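Local coordinates for THUMP domain-containing protein (Pyrococcus horikoshii, PDB 1VBK) that is of uncertain function but probably binds RNA and ATP as a THUMP-domain relative of the thiamine-biosynthesis protein ThiI, at residues 215-220 and 236-241. Residues are numbered along the deposited sequence; the frame is centred on the assembly and turned at random.
Sequences KNLEKV and GFLVVA
Leu217 and Val220, one turn apart on helix 215-228, face Val240 and Leu238 in reversed order, the helix and the chain 236-241 running in opposite directions, with CA atoms 8.8 Å apart for Leu217 and Val240 and 9.0 Å for Val220 and Leu238. At that spacing the contact is made by methyl groups alone. Leu238 CD2 is the hub: it lies 4.0 Å from Val220 CG1 and 4.1 Å from Leu217 CD1, so that one methyl is shared by two residues of the helix. The two leucines pass alongside each other, pointing in opposite directions, whereas Val220 meets Leu238 nearly at a right angle. Leu238 has its CG anti to the backbone N (chi1 179°), an extended setting that carries the branch out to the helix. Leu217 leaves its backbone obliquely to the strand; its CD1 branch makes the approach, and the same methyl also reaches Val240 CG2, at a looser 4.3 Å. Val240 stands two residues beyond Leu238, and both direct their CB toward the helix, whereas Val239 between them packs on Leu250 of helix 244-254. Together they form a small, partly buried apolar patch of 147 Å² counted over both sides. Its setting is the beta-alpha-beta unit of strand 204-210, helix 215-228 and strand 239-241, part of a parallel alpha/beta domain with strand order 3-2-1-4-5, consistent with the HUP clan. Strand 239-241 is an outermost strand of the sheet within this chain, hydrogen-bonded to strand 204-210, whose Tyr209 touches Leu217, Val220 and Val240. Further along helix 215-228, Arg221 and Trp224 pack on Leu238, and Trp224 NE1 hydrogen-bonds Gly236 O, joining the helix to the chain leading into strand 239-241.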
loop_
_atom_site.group_PDB
_atom_site.type_symbol
_atom_site.label_atom_id
_atom_site.label_comp_id
_atom_site.label_asym_id
_atom_site.label_seq_id
_atom_site.Cartn_x
_atom_site.Cartn_y
_atom_site.Cartn_z
ATOM N N LYS A 215 16.520 2.009 28.116
ATOM C CA LYS A 215 17.574 1.030 27.887
ATOM C C LYS A 215 17.136 -0.058 26.923
ATOM O O LYS A 215 17.969 -0.668 26.253
ATOM C CB LYS A 215 18.020 0.396 29.210
ATOM C CG LYS A 215 19.304 0.992 29.775
ATOM C CD LYS A 215 19.201 2.506 29.914
ATOM C CE LYS A 215 20.485 3.103 30.466
ATOM N NZ LYS A 215 20.363 4.575 30.667
ATOM N N ASN A 216 15.832 -0.310 26.852
ATOM C CA ASN A 216 15.346 -1.330 25.935
ATOM C C ASN A 216 15.447 -0.799 24.512
ATOM O O ASN A 216 15.501 -1.575 23.557
ATOM C CB ASN A 216 13.899 -1.721 26.244
ATOM C CG ASN A 216 13.409 -2.860 25.362
ATOM O OD1 ASN A 216 12.265 -2.852 24.898
ATOM N ND2 ASN A 216 14.269 -3.840 25.122
ATOM N N LEU A 217 15.479 0.526 24.376
ATOM C CA LEU A 217 15.596 1.141 23.059
ATOM C C LEU A 217 17.007 0.908 22.541
ATOM O O LEU A 217 17.209 0.636 21.357
ATOM C CB LEU A 217 15.320 2.646 23.123
ATOM C CG LEU A 217 15.595 3.403 21.817
ATOM C CD1 LEU A 217 14.842 2.750 20.665
ATOM C CD2 LEU A 217 15.187 4.858 21.969
ATOM N N GLU A 218 17.980 1.018 23.441
ATOM C CA GLU A 218 19.377 0.805 23.088
ATOM C C GLU A 218 19.496 -0.643 22.625
ATOM O O GLU A 218 20.229 -0.956 21.687
ATOM C CB GLU A 218 20.270 1.042 24.310
ATOM C CG GLU A 218 21.656 1.568 23.974
ATOM C CD GLU A 218 21.617 2.968 23.377
ATOM O OE1 GLU A 218 21.113 3.889 24.058
ATOM O OE2 GLU A 218 22.087 3.148 22.231
ATOM N N LYS A 219 18.760 -1.522 23.296
ATOM C CA LYS A 219 18.744 -2.940 22.966
ATOM C C LYS A 219 18.076 -3.144 21.606
ATOM O O LYS A 219 18.491 -4.000 20.821
ATOM C CB LYS A 219 17.987 -3.712 24.050
ATOM C CG LYS A 219 17.483 -5.091 23.640
ATOM C CD LYS A 219 18.608 -6.026 23.239
ATOM C CE LYS A 219 18.055 -7.391 22.854
ATOM N NZ LYS A 219 19.123 -8.348 22.444
ATOM N N VAL A 220 17.045 -2.352 21.327
ATOM C CA VAL A 220 16.343 -2.461 20.057
ATOM C C VAL A 220 17.191 -1.933 18.907
ATOM O O VAL A 220 17.214 -2.527 17.832
ATOM C CB VAL A 220 14.996 -1.713 20.092
ATOM C CG1 VAL A 220 14.377 -1.670 18.693
ATOM C CG2 VAL A 220 14.052 -2.418 21.047
ATOM N N GLY A 236 15.422 1.591 5.745
ATOM C CA GLY A 236 16.152 1.002 6.854
ATOM C C GLY A 236 16.450 1.858 8.072
ATOM O O GLY A 236 17.534 1.748 8.645
ATOM N N PHE A 237 15.504 2.699 8.474
ATOM C CA PHE A 237 15.693 3.543 9.648
ATOM C C PHE A 237 14.670 3.196 10.718
ATOM O O PHE A 237 13.484 3.045 10.430
ATOM C CB PHE A 237 15.560 5.027 9.286
ATOM C CG PHE A 237 16.677 5.546 8.431
ATOM C CD1 PHE A 237 18.004 5.317 8.783
ATOM C CD2 PHE A 237 16.405 6.268 7.274
ATOM C CE1 PHE A 237 19.047 5.797 7.993
ATOM C CE2 PHE A 237 17.440 6.754 6.475
ATOM C CZ PHE A 237 18.764 6.517 6.836
ATOM N N LEU A 238 15.138 3.066 11.954
ATOM C CA LEU A 238 14.262 2.744 13.070
ATOM C C LEU A 238 13.414 3.954 13.428
ATOM O O LEU A 238 13.931 5.051 13.608
ATOM C CB LEU A 238 15.083 2.322 14.289
ATOM C CG LEU A 238 14.268 1.984 15.542
ATOM C CD1 LEU A 238 13.407 0.764 15.268
ATOM C CD2 LEU A 238 15.199 1.726 16.716
ATOM N N VAL A 239 12.106 3.744 13.523
ATOM C CA VAL A 239 11.178 4.813 13.870
ATOM C C VAL A 239 10.708 4.623 15.304
ATOM O O VAL A 239 10.220 3.555 15.665
ATOM C CB VAL A 239 9.941 4.803 12.950
ATOM C CG1 VAL A 239 8.925 5.831 13.430
ATOM C CG2 VAL A 239 10.355 5.092 11.518
ATOM N N VAL A 240 10.871 5.654 16.123
ATOM C CA VAL A 240 10.442 5.594 17.514
ATOM C C VAL A 240 9.108 6.323 17.629
ATOM O O VAL A 240 9.016 7.505 17.311
ATOM C CB VAL A 240 11.473 6.274 18.449
ATOM C CG1 VAL A 240 11.055 6.108 19.901
ATOM C CG2 VAL A 240 12.850 5.680 18.221
ATOM N N ALA A 241 8.071 5.614 18.067
ATOM C CA ALA A 241 6.749 6.218 18.221
ATOM C C ALA A 241 6.423 6.334 19.702
ATOM O O ALA A 241 6.314 5.329 20.401
ATOM C CB ALA A 241 5.696 5.372 17.511
#